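Long-range contact in listeriolysin O (Listeria monocytogenes, PDB 4CDB), which forms oligomeric pores in cholesterol-containing host membranes after a major conformational change, and so lyses the target cell: residues A173-Q178 with S366-T371. Sequence-based numbering, arbitrary orientation.
Sequences AYSESQ and SEYIET. With NA (sodium ion), chain K; NA (sodium ion), chain G; NA (sodium ion), chain S.
Y174 and S175, together with S177 and Q178 from the first turn of helix 176-183, pack against strand 362-385 through S366 and Y368 to T371, where, as in this family, the helical bundle of domain 3 rests on the long strand of domain 2. Aliphatic carbons meet tyrosine rings here, with a serine-serine hydrogen bond at one end and a sodium ion with its waters at the other. Segment 366-371 is part of the long strand 362-385, which pairs antiparallel with strand 59-74. Q178 lays its side chain over Y368: its CG stands 3.8 Å from the centroid of the Y368 ring, 17° off the normal, a CH-pi contact. Y368 takes chi1 65°, between its backbone N and carbonyl carbon, which brings the ring under the helix. E370 repeats the theme with partners exchanged, for here the strand supplies the methylene: E370 CG lies 3.8 Å from the centroid of the Y174 ring, above its face, while T371 O approaches the edge of that ring, 3.5 Å from Y174 CE1. The two rings are nearly parallel (12°) yet slid so far apart that they barely overlap, meeting where Y174 CD2 comes 3.8 Å from Y368 CE2.

In cholesterol-dependent cytolysins this helix is part of a region that refolds into transmembrane beta-hairpins; residues 176-189 correspond to one such strand, so this contact probably belongs to the soluble form and would have to part on insertion. S175 is the helix N-cap, its OG accepting from Q178 N, and a water links the same OG to E367 O. S177 OG and S366 OG share a hydrogen bond of 2.9 Å; Y40 OH and D43 N also bond S177 OG, and with D43 the serine belongs to a sodium site. At the outer end of the Y368 ring, its OH binds a sodium ion at 2.8 Å, in a site that includes Q178 and is completed by E171. A second sodium ion sits on T371 O at 2.5 Å, and one of its waters also bonds Y174 OH.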
loop_
_atom_site.group_PDB
_atom_site.type_symbol
_atom_site.label_atom_id
_atom_site.label_comp_id
_atom_site.label_asym_id
_atom_site.label_seq_id
_atom_site.Cartn_x
_atom_site.Cartn_y
_atom_site.Cartn_z
ATOM N N ALA A 173 -4.726 -0.839 2.565
ATOM C CA ALA A 173 -4.572 -1.944 3.510
ATOM C C ALA A 173 -5.889 -2.660 3.829
ATOM O O ALA A 173 -6.931 -2.024 3.992
ATOM C CB ALA A 173 -3.914 -1.450 4.789
ATOM N N TYR A 174 -5.826 -3.984 3.925
ATOM C CA TYR A 174 -6.995 -4.788 4.270
ATOM C C TYR A 174 -6.657 -5.953 5.201
ATOM O O TYR A 174 -7.448 -6.299 6.077
ATOM C CB TYR A 174 -7.701 -5.291 3.009
ATOM C CG TYR A 174 -8.306 -4.180 2.185
ATOM C CD1 TYR A 174 -9.418 -3.482 2.638
ATOM C CD2 TYR A 174 -7.763 -3.822 0.960
ATOM C CE1 TYR A 174 -9.975 -2.461 1.893
ATOM C CE2 TYR A 174 -8.313 -2.801 0.205
ATOM C CZ TYR A 174 -9.419 -2.125 0.677
ATOM O OH TYR A 174 -9.971 -1.109 -0.069
ATOM N N SER A 175 -5.486 -6.555 5.011
ATOM C CA SER A 175 -5.034 -7.630 5.894
ATOM C C SER A 175 -3.511 -7.702 5.963
ATOM O O SER A 175 -2.819 -7.259 5.046
ATOM C CB SER A 175 -5.613 -8.979 5.462
ATOM O OG SER A 175 -4.983 -9.457 4.288
ATOM N N GLU A 176 -3.000 -8.261 7.057
ATOM C CA GLU A 176 -1.562 -8.415 7.238
ATOM C C GLU A 176 -0.964 -9.270 6.129
ATOM O O GLU A 176 0.068 -8.927 5.552
ATOM C CB GLU A 176 -1.257 -9.042 8.601
ATOM C CG GLU A 176 0.228 -9.272 8.855
ATOM C CD GLU A 176 0.496 -10.109 10.094
ATOM O OE1 GLU A 176 0.193 -11.320 10.072
ATOM O OE2 GLU A 176 1.014 -9.557 11.087
ATOM N N SER A 177 -1.628 -10.380 5.829
ATOM C CA SER A 177 -1.154 -11.316 4.817
ATOM C C SER A 177 -1.103 -10.685 3.428
ATOM O O SER A 177 -0.227 -10.999 2.624
ATOM C CB SER A 177 -2.040 -12.560 4.798
ATOM O OG SER A 177 -1.583 -13.489 3.836
ATOM N N GLN A 178 -2.052 -9.797 3.155
ATOM C CA GLN A 178 -2.083 -9.075 1.889
ATOM C C GLN A 178 -0.855 -8.190 1.747
ATOM O O GLN A 178 -0.195 -8.182 0.708
ATOM C CB GLN A 178 -3.344 -8.214 1.798
ATOM C CG GLN A 178 -3.368 -7.276 0.601
ATOM C CD GLN A 178 -3.995 -5.934 0.927
ATOM O OE1 GLN A 178 -4.250 -5.623 2.090
ATOM N NE2 GLN A 178 -4.242 -5.129 -0.100
ATOM N N SER A 366 -1.759 -14.533 -2.003
ATOM C CA SER A 366 -2.571 -14.311 -0.813
ATOM C C SER A 366 -3.984 -13.885 -1.176
ATOM O O SER A 366 -4.186 -13.089 -2.095
ATOM C CB SER A 366 -1.925 -13.253 0.085
ATOM O OG SER A 366 -2.738 -12.977 1.212
ATOM N N GLU A 367 -4.960 -14.419 -0.451
ATOM C CA GLU A 367 -6.343 -14.004 -0.614
ATOM C C GLU A 367 -6.734 -13.122 0.561
ATOM O O GLU A 367 -6.276 -13.334 1.683
ATOM C CB GLU A 367 -7.269 -15.218 -0.688
ATOM C CG GLU A 367 -7.008 -16.133 -1.869
ATOM C CD GLU A 367 -7.905 -17.355 -1.865
ATOM O OE1 GLU A 367 -8.623 -17.564 -0.864
ATOM O OE2 GLU A 367 -7.895 -18.105 -2.863
ATOM N N TYR A 368 -7.577 -12.129 0.297
ATOM C CA TYR A 368 -8.022 -11.217 1.343
ATOM C C TYR A 368 -9.419 -10.667 1.069
ATOM O O TYR A 368 -9.903 -10.695 -0.063
ATOM C CB TYR A 368 -7.019 -10.072 1.524
ATOM C CG TYR A 368 -6.885 -9.150 0.332
ATOM C CD1 TYR A 368 -6.015 -9.447 -0.709
ATOM C CD2 TYR A 368 -7.622 -7.974 0.255
ATOM C CE1 TYR A 368 -5.887 -8.601 -1.799
ATOM C CE2 TYR A 368 -7.502 -7.125 -0.827
ATOM C CZ TYR A 368 -6.634 -7.441 -1.851
ATOM O OH TYR A 368 -6.518 -6.594 -2.928
ATOM N N ILE A 369 -10.064 -10.173 2.120
ATOM C CA ILE A 369 -11.380 -9.571 1.988
ATOM C C ILE A 369 -11.258 -8.057 1.884
ATOM O O ILE A 369 -10.793 -7.396 2.813
ATOM C CB ILE A 369 -12.286 -9.927 3.179
ATOM C CG1 ILE A 369 -12.523 -11.438 3.234
ATOM C CG2 ILE A 369 -13.606 -9.181 3.085
ATOM C CD1 ILE A 369 -13.347 -11.890 4.424
ATOM N N GLU A 370 -11.665 -7.512 0.743
ATOM C CA GLU A 370 -11.669 -6.068 0.558
ATOM C C GLU A 370 -12.989 -5.492 1.061
ATOM O O GLU A 370 -14.059 -5.845 0.562
ATOM C CB GLU A 370 -11.476 -5.714 -0.915
ATOM C CG GLU A 370 -11.456 -4.220 -1.194
ATOM C CD GLU A 370 -11.494 -3.898 -2.675
ATOM O OE1 GLU A 370 -12.470 -4.294 -3.346
ATOM O OE2 GLU A 370 -10.550 -3.243 -3.163
ATOM N N THR A 371 -12.910 -4.612 2.053
ATOM C CA THR A 371 -14.100 -3.988 2.616
ATOM C C THR A 371 -14.259 -2.560 2.116
ATOM O O THR A 371 -13.379 -1.722 2.310
ATOM C CB THR A 371 -14.049 -3.980 4.151
ATOM O OG1 THR A 371 -13.918 -5.325 4.626
ATOM C CG2 THR A 371 -15.315 -3.356 4.729
HETATM NA NA NA K . -3.946 -5.509 -2.982
HETATM NA NA NA G . -12.052 0.184 3.161
HETATM NA NA NA S . 1.893 -7.225 11.640
HETATM O O HOH W 1 -10.442 1.320 1.661
HETATM O O HOH W 2 -6.187 -11.963 4.135
HETATM O O HOH W 3 -13.083 0.391 5.453
HETATM O O HOH W 4 3.591 -6.641 13.376
#